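Leucine aminopeptidase 2 (Saccharomyces cerevisiae, PDB 2XQ0) acts as a zinc-dependent aminopeptidase that preferentially cleaves di- and tripeptides and, in vitro, also shows low epoxide hydrolase activity. Local coordinates at residues D65-T71 against S99-N105; L74-H80 against L114-T120; T21-Y25 against C157-V163. One frame throughout, in Å; residues are numbered along the deposited sequence.

Contact 1: residues D65-T71 against S99-N105; sequences DELHLDT and SRLVINN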
loop_
_atom_site.group_PDB
_atom_site.type_symbol
_atom_site.label_atom_id
_atom_site.label_comp_id
_atom_site.label_asym_id
_atom_site.label_seq_id
_atom_site.Cartn_x
_atom_site.Cartn_y
_atom_site.Cartn_z
ATOM N N ASP A 65 0.435 -31.925 -22.625
ATOM C CA ASP A 65 -0.210 -30.694 -22.177
ATOM C C ASP A 65 -0.402 -30.689 -20.662
ATOM O O ASP A 65 -1.010 -31.598 -20.095
ATOM C CB ASP A 65 -1.552 -30.489 -22.874
ATOM C CG ASP A 65 -1.883 -29.028 -23.054
ATOM O OD1 ASP A 65 -3.015 -28.619 -22.718
ATOM O OD2 ASP A 65 -0.993 -28.284 -23.518
ATOM N N GLU A 66 0.126 -29.658 -20.014
ATOM C CA GLU A 66 0.102 -29.581 -18.564
ATOM C C GLU A 66 -0.418 -28.237 -18.087
ATOM O O GLU A 66 -0.276 -27.228 -18.779
ATOM C CB GLU A 66 1.506 -29.790 -18.000
ATOM C CG GLU A 66 2.008 -31.218 -18.044
ATOM C CD GLU A 66 3.468 -31.321 -17.645
ATOM O OE1 GLU A 66 3.929 -32.446 -17.342
ATOM O OE2 GLU A 66 4.153 -30.273 -17.632
ATOM N N LEU A 67 -1.026 -28.249 -16.906
ATOM C CA LEU A 67 -1.346 -27.035 -16.161
ATOM C C LEU A 67 -0.166 -26.800 -15.250
ATOM O O LEU A 67 0.301 -27.737 -14.613
ATOM C CB LEU A 67 -2.552 -27.268 -15.253
ATOM C CG LEU A 67 -3.970 -26.789 -15.551
ATOM C CD1 LEU A 67 -4.009 -25.289 -15.818
ATOM C CD2 LEU A 67 -4.568 -27.570 -16.701
ATOM N N HIS A 68 0.307 -25.560 -15.174
ATOM C CA HIS A 68 1.345 -25.191 -14.229
ATOM C C HIS A 68 0.757 -24.077 -13.368
ATOM O O HIS A 68 0.376 -23.022 -13.886
ATOM C CB HIS A 68 2.570 -24.623 -14.943
ATOM C CG HIS A 68 3.325 -25.619 -15.761
ATOM N ND1 HIS A 68 4.362 -25.260 -16.592
ATOM C CD2 HIS A 68 3.190 -26.962 -15.886
ATOM C CE1 HIS A 68 4.842 -26.335 -17.189
ATOM N NE2 HIS A 68 4.147 -27.381 -16.777
ATOM N N LEU A 69 0.675 -24.303 -12.063
ATOM C CA LEU A 69 0.191 -23.257 -11.151
ATOM C C LEU A 69 1.267 -22.865 -10.136
ATOM O O LEU A 69 2.222 -23.620 -9.889
ATOM C CB LEU A 69 -1.104 -23.679 -10.436
ATOM C CG LEU A 69 -2.390 -24.007 -11.222
ATOM C CD1 LEU A 69 -3.588 -24.187 -10.295
ATOM C CD2 LEU A 69 -2.727 -22.958 -12.224
ATOM N N ASP A 70 1.101 -21.673 -9.562
ATOM C CA ASP A 70 1.995 -21.129 -8.550
ATOM C C ASP A 70 1.543 -21.687 -7.211
ATOM O O ASP A 70 0.356 -21.782 -6.969
ATOM C CB ASP A 70 1.815 -19.600 -8.475
ATOM C CG ASP A 70 2.455 -18.854 -9.638
ATOM O OD1 ASP A 70 3.688 -18.958 -9.790
ATOM O OD2 ASP A 70 1.735 -18.109 -10.358
ATOM N N THR A 71 2.483 -22.052 -6.348
ATOM C CA THR A 71 2.188 -22.320 -4.946
ATOM C C THR A 71 3.415 -21.908 -4.180
ATOM O O THR A 71 4.499 -21.820 -4.761
ATOM C CB THR A 71 1.910 -23.826 -4.631
ATOM O OG1 THR A 71 3.138 -24.566 -4.615
ATOM C CG2 THR A 71 0.956 -24.432 -5.628
ATOM N N SER A 99 7.020 -22.910 -5.447
ATOM C CA SER A 99 6.996 -24.296 -5.903
ATOM C C SER A 99 5.951 -24.461 -6.990
ATOM O O SER A 99 4.765 -24.333 -6.742
ATOM C CB SER A 99 6.669 -25.245 -4.735
ATOM O OG SER A 99 7.639 -25.146 -3.702
ATOM N N ARG A 100 6.384 -24.758 -8.205
ATOM C CA ARG A 100 5.432 -24.925 -9.290
ATOM C C ARG A 100 4.621 -26.201 -9.082
ATOM O O ARG A 100 5.175 -27.249 -8.772
ATOM C CB ARG A 100 6.160 -24.975 -10.637
ATOM C CG ARG A 100 5.233 -25.183 -11.830
ATOM C CD ARG A 100 6.040 -25.359 -13.136
ATOM N NE ARG A 100 6.551 -24.094 -13.657
ATOM C CZ ARG A 100 7.839 -23.820 -13.836
ATOM N NH1 ARG A 100 8.755 -24.723 -13.538
ATOM N NH2 ARG A 100 8.214 -22.641 -14.320
ATOM N N LEU A 101 3.306 -26.112 -9.268
ATOM C CA LEU A 101 2.442 -27.279 -9.198
ATOM C C LEU A 101 2.129 -27.686 -10.622
ATOM O O LEU A 101 1.640 -26.881 -11.404
ATOM C CB LEU A 101 1.140 -26.946 -8.468
ATOM C CG LEU A 101 -0.028 -27.922 -8.645
ATOM C CD1 LEU A 101 0.301 -29.317 -8.053
ATOM C CD2 LEU A 101 -1.303 -27.346 -8.004
ATOM N N VAL A 102 2.399 -28.939 -10.957
ATOM C CA VAL A 102 2.289 -29.393 -12.338
ATOM C C VAL A 102 1.174 -30.422 -12.430
ATOM O O VAL A 102 1.178 -31.420 -11.708
ATOM C CB VAL A 102 3.596 -30.023 -12.800
ATOM C CG1 VAL A 102 3.426 -30.652 -14.189
ATOM C CG2 VAL A 102 4.717 -28.964 -12.779
ATOM N N ILE A 103 0.212 -30.169 -13.305
ATOM C CA ILE A 103 -0.971 -31.009 -13.386
ATOM C C ILE A 103 -1.139 -31.513 -14.809
ATOM O O ILE A 103 -1.044 -30.744 -15.756
ATOM C CB ILE A 103 -2.249 -30.233 -12.974
ATOM C CG1 ILE A 103 -2.117 -29.694 -11.549
ATOM C CG2 ILE A 103 -3.478 -31.138 -13.089
ATOM C CD1 ILE A 103 -3.158 -28.608 -11.182
ATOM N N ASN A 104 -1.374 -32.809 -14.956
ATOM C CA ASN A 104 -1.620 -33.390 -16.260
ATOM C C ASN A 104 -3.086 -33.251 -16.590
ATOM O O ASN A 104 -3.922 -33.810 -15.889
ATOM C CB ASN A 104 -1.242 -34.876 -16.248
ATOM C CG ASN A 104 -1.796 -35.629 -17.442
ATOM O OD1 ASN A 104 -1.706 -35.170 -18.580
ATOM N ND2 ASN A 104 -2.370 -36.797 -17.185
ATOM N N ASN A 105 -3.417 -32.503 -17.640
ATOM C CA ASN A 105 -4.827 -32.385 -18.006
ATOM C C ASN A 105 -5.209 -33.192 -19.246
ATOM O O ASN A 105 -5.093 -32.725 -20.382
ATOM C CB ASN A 105 -5.295 -30.925 -18.099
ATOM C CG ASN A 105 -4.537 -30.125 -19.127
ATOM O OD1 ASN A 105 -3.364 -30.384 -19.399
ATOM N ND2 ASN A 105 -5.202 -29.133 -19.703
#

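Contact 2: residues L74-H80 against L114-T120; sequences LDVQEVH and LNIQFRT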
loop_
_atom_site.group_PDB
_atom_site.type_symbol
_atom_site.label_atom_id
_atom_site.label_comp_id
_atom_site.label_asym_id
_atom_site.label_seq_id
_atom_site.Cartn_x
_atom_site.Cartn_y
_atom_site.Cartn_z
ATOM N N LEU A 74 2.387 -24.502 0.275
ATOM C CA LEU A 74 1.072 -25.127 0.429
ATOM C C LEU A 74 1.214 -26.638 0.540
ATOM O O LEU A 74 2.176 -27.227 0.041
ATOM C CB LEU A 74 0.140 -24.800 -0.735
ATOM C CG LEU A 74 -0.331 -23.368 -0.927
ATOM C CD1 LEU A 74 -1.124 -23.238 -2.230
ATOM C CD2 LEU A 74 -1.162 -22.936 0.257
ATOM N N ASP A 75 0.259 -27.253 1.225
ATOM C CA ASP A 75 0.117 -28.698 1.237
ATOM C C ASP A 75 -0.984 -29.042 0.220
ATOM O O ASP A 75 -2.163 -28.945 0.528
ATOM C CB ASP A 75 -0.267 -29.144 2.657
ATOM C CG ASP A 75 -0.481 -30.634 2.780
ATOM O OD1 ASP A 75 -0.235 -31.374 1.803
ATOM O OD2 ASP A 75 -0.902 -31.065 3.879
ATOM N N VAL A 76 -0.597 -29.405 -1.001
ATOM C CA VAL A 76 -1.572 -29.808 -2.013
ATOM C C VAL A 76 -1.916 -31.294 -1.841
ATOM O O VAL A 76 -1.036 -32.158 -1.873
ATOM C CB VAL A 76 -1.062 -29.553 -3.449
ATOM C CG1 VAL A 76 -2.094 -30.014 -4.480
ATOM C CG2 VAL A 76 -0.746 -28.072 -3.644
ATOM N N GLN A 77 -3.200 -31.580 -1.675
ATOM C CA GLN A 77 -3.638 -32.896 -1.214
ATOM C C GLN A 77 -4.229 -33.752 -2.319
ATOM O O GLN A 77 -3.903 -34.941 -2.433
ATOM C CB GLN A 77 -4.656 -32.734 -0.082
ATOM C CG GLN A 77 -4.101 -32.063 1.143
ATOM C CD GLN A 77 -5.196 -31.624 2.087
ATOM O OE1 GLN A 77 -6.166 -30.987 1.673
ATOM N NE2 GLN A 77 -5.052 -31.963 3.364
ATOM N N GLU A 78 -5.108 -33.159 -3.120
ATOM C CA GLU A 78 -5.748 -33.896 -4.204
ATOM C C GLU A 78 -6.053 -32.941 -5.340
ATOM O O GLU A 78 -6.255 -31.758 -5.116
ATOM C CB GLU A 78 -7.056 -34.543 -3.729
ATOM C CG GLU A 78 -6.912 -35.485 -2.542
ATOM C CD GLU A 78 -8.253 -35.928 -1.964
ATOM O OE1 GLU A 78 -9.218 -36.098 -2.740
ATOM O OE2 GLU A 78 -8.338 -36.110 -0.728
ATOM N N VAL A 79 -6.101 -33.465 -6.558
ATOM C CA VAL A 79 -6.511 -32.683 -7.720
ATOM C C VAL A 79 -7.474 -33.486 -8.597
ATOM O O VAL A 79 -7.206 -34.654 -8.924
ATOM C CB VAL A 79 -5.315 -32.326 -8.602
ATOM C CG1 VAL A 79 -5.791 -31.499 -9.787
ATOM C CG2 VAL A 79 -4.243 -31.581 -7.801
ATOM N N HIS A 80 -8.573 -32.854 -8.991
ATOM C CA HIS A 80 -9.547 -33.469 -9.890
ATOM C C HIS A 80 -9.802 -32.548 -11.078
ATOM O O HIS A 80 -9.870 -31.324 -10.927
ATOM C CB HIS A 80 -10.874 -33.686 -9.174
ATOM C CG HIS A 80 -10.854 -34.781 -8.159
ATOM N ND1 HIS A 80 -10.469 -34.576 -6.852
ATOM C CD2 HIS A 80 -11.210 -36.083 -8.246
ATOM C CE1 HIS A 80 -10.570 -35.710 -6.183
ATOM N NE2 HIS A 80 -11.015 -36.642 -7.006
ATOM N N LEU A 114 -11.348 -27.452 -12.886
ATOM C CA LEU A 114 -10.177 -27.892 -12.127
ATOM C C LEU A 114 -10.390 -27.675 -10.633
ATOM O O LEU A 114 -10.600 -26.543 -10.192
ATOM C CB LEU A 114 -8.943 -27.127 -12.588
ATOM C CG LEU A 114 -7.719 -27.267 -11.684
ATOM C CD1 LEU A 114 -7.273 -28.717 -11.611
ATOM C CD2 LEU A 114 -6.594 -26.380 -12.166
ATOM N N ASN A 115 -10.356 -28.758 -9.858
ATOM C CA ASN A 115 -10.490 -28.657 -8.410
ATOM C C ASN A 115 -9.224 -29.130 -7.699
ATOM O O ASN A 115 -8.706 -30.216 -7.968
ATOM C CB ASN A 115 -11.703 -29.448 -7.910
ATOM C CG ASN A 115 -11.913 -29.314 -6.404
ATOM O OD1 ASN A 115 -11.431 -30.132 -5.621
ATOM N ND2 ASN A 115 -12.631 -28.286 -5.999
ATOM N N ILE A 116 -8.720 -28.307 -6.791
ATOM C CA ILE A 116 -7.544 -28.668 -6.008
ATOM C C ILE A 116 -7.843 -28.534 -4.521
ATOM O O ILE A 116 -8.192 -27.449 -4.049
ATOM C CB ILE A 116 -6.376 -27.740 -6.326
ATOM C CG1 ILE A 116 -6.139 -27.673 -7.842
ATOM C CG2 ILE A 116 -5.127 -28.169 -5.558
ATOM C CD1 ILE A 116 -5.345 -26.470 -8.272
ATOM N N GLN A 117 -7.686 -29.624 -3.785
ATOM C CA GLN A 117 -7.814 -29.586 -2.337
ATOM C C GLN A 117 -6.459 -29.317 -1.737
ATOM O O GLN A 117 -5.460 -29.900 -2.151
ATOM C CB GLN A 117 -8.337 -30.911 -1.789
ATOM C CG GLN A 117 -9.763 -31.219 -2.161
ATOM C CD GLN A 117 -10.138 -32.629 -1.787
ATOM O OE1 GLN A 117 -9.967 -33.042 -0.639
ATOM N NE2 GLN A 117 -10.634 -33.387 -2.758
ATOM N N PHE A 118 -6.426 -28.448 -0.741
ATOM C CA PHE A 118 -5.159 -28.052 -0.170
ATOM C C PHE A 118 -5.382 -27.531 1.235
ATOM O O PHE A 118 -6.527 -27.305 1.649
ATOM C CB PHE A 118 -4.541 -26.939 -1.030
ATOM C CG PHE A 118 -5.300 -25.651 -0.964
ATOM C CD1 PHE A 118 -6.426 -25.452 -1.749
ATOM C CD2 PHE A 118 -4.911 -24.651 -0.097
ATOM C CE1 PHE A 118 -7.135 -24.270 -1.674
ATOM C CE2 PHE A 118 -5.614 -23.486 -0.015
ATOM C CZ PHE A 118 -6.737 -23.293 -0.800
ATOM N N ARG A 119 -4.282 -27.324 1.954
ATOM C CA ARG A 119 -4.304 -26.547 3.181
ATOM C C ARG A 119 -3.060 -25.655 3.255
ATOM O O ARG A 119 -2.017 -25.974 2.677
ATOM C CB ARG A 119 -4.384 -27.469 4.404
ATOM C CG ARG A 119 -3.230 -28.450 4.513
ATOM C CD ARG A 119 -3.443 -29.462 5.655
ATOM N NE ARG A 119 -3.504 -28.775 6.940
ATOM C CZ ARG A 119 -4.614 -28.597 7.650
ATOM N NH1 ARG A 119 -5.773 -29.081 7.216
ATOM N NH2 ARG A 119 -4.558 -27.949 8.810
ATOM N N THR A 120 -3.178 -24.533 3.958
ATOM C CA THR A 120 -2.017 -23.713 4.252
ATOM C C THR A 120 -1.103 -24.390 5.279
ATOM O O THR A 120 -1.513 -25.310 5.990
ATOM C CB THR A 120 -2.406 -22.293 4.709
ATOM O OG1 THR A 120 -3.189 -22.342 5.927
ATOM C CG2 THR A 120 -3.197 -21.607 3.620
HETATM O O HOH W 1 -8.792 -34.549 1.477
#

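Contact 3: residues T21-Y25 against C157-V163; sequences TLSNY and CFDTPSV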
loop_
_atom_site.group_PDB
_atom_site.type_symbol
_atom_site.label_atom_id
_atom_site.label_comp_id
_atom_site.label_asym_id
_atom_site.label_seq_id
_atom_site.Cartn_x
_atom_site.Cartn_y
_atom_site.Cartn_z
ATOM N N THR A 21 5.779 -15.205 -12.276
ATOM C CA THR A 21 4.912 -16.379 -12.079
ATOM C C THR A 21 5.551 -17.622 -12.690
ATOM O O THR A 21 6.249 -17.548 -13.701
ATOM C CB THR A 21 3.500 -16.188 -12.666
ATOM O OG1 THR A 21 2.721 -17.368 -12.453
ATOM C CG2 THR A 21 3.559 -15.931 -14.143
ATOM N N LEU A 22 5.307 -18.767 -12.066
ATOM C CA LEU A 22 5.777 -20.044 -12.591
ATOM C C LEU A 22 4.647 -20.716 -13.371
ATOM O O LEU A 22 4.804 -21.823 -13.888
ATOM C CB LEU A 22 6.225 -20.945 -11.440
ATOM C CG LEU A 22 7.380 -20.393 -10.605
ATOM C CD1 LEU A 22 7.753 -21.346 -9.474
ATOM C CD2 LEU A 22 8.580 -20.117 -11.493
ATOM N N SER A 23 3.499 -20.052 -13.432
ATOM C CA SER A 23 2.312 -20.637 -14.053
ATOM C C SER A 23 2.365 -20.501 -15.575
ATOM O O SER A 23 3.121 -19.688 -16.105
ATOM C CB SER A 23 1.040 -19.987 -13.515
ATOM O OG SER A 23 0.863 -18.696 -14.068
ATOM N N ASN A 24 1.583 -21.305 -16.291
ATOM C CA ASN A 24 1.539 -21.112 -17.740
ATOM C C ASN A 24 0.249 -20.421 -18.132
ATOM O O ASN A 24 -0.580 -20.949 -18.874
ATOM C CB ASN A 24 1.811 -22.400 -18.534
ATOM C CG ASN A 24 0.892 -23.561 -18.160
ATOM O OD1 ASN A 24 0.089 -23.493 -17.227
ATOM N ND2 ASN A 24 1.034 -24.654 -18.898
ATOM N N TYR A 25 0.102 -19.211 -17.618
ATOM C CA TYR A 25 -1.159 -18.500 -17.705
ATOM C C TYR A 25 -1.530 -18.066 -19.118
ATOM O O TYR A 25 -2.711 -17.898 -19.424
ATOM C CB TYR A 25 -1.143 -17.286 -16.781
ATOM C CG TYR A 25 -0.215 -16.176 -17.224
ATOM C CD1 TYR A 25 -0.702 -15.081 -17.934
ATOM C CD2 TYR A 25 1.149 -16.228 -16.951
ATOM C CE1 TYR A 25 0.140 -14.047 -18.329
ATOM C CE2 TYR A 25 1.998 -15.207 -17.352
ATOM C CZ TYR A 25 1.480 -14.111 -18.024
ATOM O OH TYR A 25 2.314 -13.090 -18.403
ATOM N N CYS A 157 -2.822 -21.054 -7.692
ATOM C CA CYS A 157 -3.479 -20.209 -8.669
ATOM C C CYS A 157 -2.527 -19.709 -9.743
ATOM O O CYS A 157 -1.320 -19.961 -9.711
ATOM C CB CYS A 157 -4.120 -19.005 -7.961
ATOM S SG CYS A 157 -2.960 -17.970 -7.017
ATOM N N PHE A 158 -3.080 -19.004 -10.717
ATOM C CA PHE A 158 -2.248 -18.271 -11.666
ATOM C C PHE A 158 -1.958 -16.927 -11.009
ATOM O O PHE A 158 -2.692 -15.954 -11.210
ATOM C CB PHE A 158 -3.003 -18.066 -12.965
ATOM C CG PHE A 158 -3.323 -19.340 -13.694
ATOM C CD1 PHE A 158 -2.329 -20.060 -14.332
ATOM C CD2 PHE A 158 -4.618 -19.810 -13.756
ATOM C CE1 PHE A 158 -2.620 -21.228 -15.019
ATOM C CE2 PHE A 158 -4.912 -20.981 -14.451
ATOM C CZ PHE A 158 -3.910 -21.688 -15.079
ATOM N N ASP A 159 -0.909 -16.884 -10.192
ATOM C CA ASP A 159 -0.623 -15.722 -9.338
ATOM C C ASP A 159 0.101 -14.610 -10.099
ATOM O O ASP A 159 1.277 -14.300 -9.833
ATOM C CB ASP A 159 0.183 -16.138 -8.091
ATOM C CG ASP A 159 0.255 -15.038 -7.038
ATOM O OD1 ASP A 159 -0.427 -14.000 -7.190
ATOM O OD2 ASP A 159 0.991 -15.208 -6.034
ATOM N N THR A 160 -0.617 -14.002 -11.039
ATOM C CA THR A 160 -0.089 -12.873 -11.807
ATOM C C THR A 160 -1.187 -11.817 -11.967
ATOM O O THR A 160 -2.366 -12.150 -12.070
ATOM C CB THR A 160 0.485 -13.331 -13.193
ATOM O OG1 THR A 160 0.591 -12.209 -14.072
ATOM C CG2 THR A 160 -0.397 -14.368 -13.833
ATOM N N PRO A 161 -0.810 -10.535 -11.956
ATOM C CA PRO A 161 -1.863 -9.527 -12.128
ATOM C C PRO A 161 -2.406 -9.491 -13.564
ATOM O O PRO A 161 -3.412 -8.819 -13.813
ATOM C CB PRO A 161 -1.177 -8.222 -11.726
ATOM C CG PRO A 161 0.305 -8.490 -11.839
ATOM C CD PRO A 161 0.470 -9.954 -11.504
ATOM N N SER A 162 -1.772 -10.234 -14.475
ATOM C CA SER A 162 -2.306 -10.438 -15.820
ATOM C C SER A 162 -3.560 -11.301 -15.844
ATOM O O SER A 162 -4.332 -11.239 -16.796
ATOM C CB SER A 162 -1.258 -11.057 -16.760
ATOM O OG SER A 162 -0.313 -10.093 -17.181
ATOM N N VAL A 163 -3.772 -12.114 -14.810
ATOM C CA VAL A 163 -4.952 -12.979 -14.791
ATOM C C VAL A 163 -6.014 -12.425 -13.853
ATOM O O VAL A 163 -5.740 -12.236 -12.678
ATOM C CB VAL A 163 -4.573 -14.415 -14.377
ATOM C CG1 VAL A 163 -5.817 -15.301 -14.220
ATOM C CG2 VAL A 163 -3.619 -15.010 -15.411
HETATM O O HOH W 2 1.311 -10.722 -19.360
#

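Contact 1: residues D65-T71 against S99-N105
Ser99 O is gripped twice from Thr71: the hydroxyl OG1 donates to it at 2.7 Å, and the backbone N adds a weak, bent bond. With OG1 lodged between its own backbone N and carbonyl carbon (chi1 76°), the hydroxyl reaches across to Ser99 O while CG2 turns to the CB of Leu101. This clasp sits at one end of an antiparallel pair, strand 66-69 against strand 101-104, at the margin of the large mixed sheet of the M1 N-terminal domain; 66-69 is the outermost strand there. Leu67 and Ile103 form one hydrogen-bonded pair, Leu67 N reaching Ile103 O at 2.7 Å, and Leu69 with Leu101 forms the next, where the N-H of Leu101 points almost straight at Leu69 O (177°). On the Leu67 face, CB of Leu67 lies 3.8 Å from CB of Ile103, and Phe112 and Ile116 of strand 111-120 pack beneath. The other face carries Glu66, His68 and Val102. Arg100 runs extended as far as CD, which lies over one face of the His68 ring, 4.0 Å from the centroid; the chain then bends at chi3 and NE goes on to Leu22 O, NH1 to Glu91. His68 NE2 donates in its ring plane to Glu66 OE2 at 3.0 Å, on the anti side and tilted out of the carboxylate plane, and CG1 of Val102 touches the same carboxylate, 3.5 Å from Glu66 CD.

Contact 2: residues L74-H80 against L114-T120
Gln117 O takes two backbone N-H groups, from Gln77 N at 2.9 Å and, more weakly, from Glu78 N at 3.4 Å. Both residues face Gln117, so this is a classic beta bulge: one extra residue in strand 74-80 shifts the antiparallel register against strand 114-120. On both sides of the bulge the backbone is paired. Gln117 N returns a bond to Glu78 O, Asp75 and Arg119 exchange two bonds of 3.0 Å between N of each and O of the other, and His80 and Asn115 exchange two more, Asn115 N donating to His80 O with an N-H...O angle of 174°.

In both Glu78 and Gln117 CG lies anti to the carbonyl carbon (chi1 -57° for Glu78), which sends the two extended chains the same way, carboxylate and amide planes 56° apart. Two acceptors, Glu78 OE2 and Gln117 OE1, stand 3.5 Å apart, and a water donates to both, its oxygen 2.7 Å from Glu78 OE2. Asn115 instead sends its ND2 to Thr51 of strand 45-56. Arg119 lays its aliphatic part along Asp75, CD lying 3.5 Å from OD2, but its NE stays short of contact with that carboxylate.

The opposite face is apolar: CG1 of Val76 meets CG2 of Ile116, and CG1 of Val79 meets CD1 of Leu114 at 3.6 Å. The chemistry is thus divided: the apolar face packs on strands 84-90 and 101-104, Phe88 against both valines and Ile103 against Val79, while on the polar one a water lets two acceptors sit side by side and the nearby opposite charges of Asp75 and Arg119 probably attract without forming a salt bridge.

Contact 3: residues T21-Y25 against C157-V163
Tyr25 and Thr160 meet through their first torsions: chi1 of 70° sets the Tyr25 ring between its own backbone N and carbonyl carbon, and chi1 of 162° at Thr160 places OG1 anti to the backbone N, toward the following residues, and leaves CG2 to lie over the ring. That methyl is a CH-pi partner, 4.0 Å from the ring centroid and 18° off the normal. Val163 CG2 reaches Tyr25 CB at 3.6 Å, and CB of Ser162 approaches CE1 of the ring obliquely. At the rim, a water in the ring plane joins Tyr25 OH to Ser162 OG, lying 2.7 Å from the tyrosine oxygen; that OH also bonds Asp18 N, and Ser162 OG bonds Cys315 O. A leucine in place of Tyr25 would probably leave the Thr160 methyl without its aromatic face and the water and Asp18 N without the hydroxyl that joins them.

Both loops are braced by ST turns. Thr21 OG1 accepts from Ser23 N at 3.0 Å and from Ser23 OG at 2.8 Å, and also bonds Asp70 OD2 beside strand 66-69; Thr160 OG1 accepts from Ser162 N within a type I turn from Thr160 to Val163 and is also hydrogen-bonded to Asp18 OD2. Ser23 comes to the edge of the Phe158 ring, its CB 3.5 Å from CD1.

These two irregular loops of the M1 N-terminal domain lead into strands 28-40 and 165-172. Phe158 packs on Leu67 and Leu69 of strand 66-69 and on Phe28 and Val30 of strand 28-40, while Pro161 reaches Thr313 and Asn314 of strand 312-314.

Overall arrangement
Contacts 1 and 2 belong to one sheet, their centres 12 Å apart, and their segments alternate along the chain. Their apolar faces meet: Leu69 CD1 lies 3.5 Å from Ile116 CD1, and Ile103 CG2 lies 4.0 Å from Val79 CG1. Contact 3 closes the long loop in which both are nested. It joins contact 1 directly, Asp70 OD1 probably accepting from Leu22 N at 2.8 Å and Leu69 CD2 packing on Phe158 CE1, but stays about 6 Å from contact 2 at the nearest atoms. Contact 3 also lies toward the active site: the Asp159 side chain is about 7 Å from that of substrate-binding Leu146 and about 11 Å from the bound bestatin.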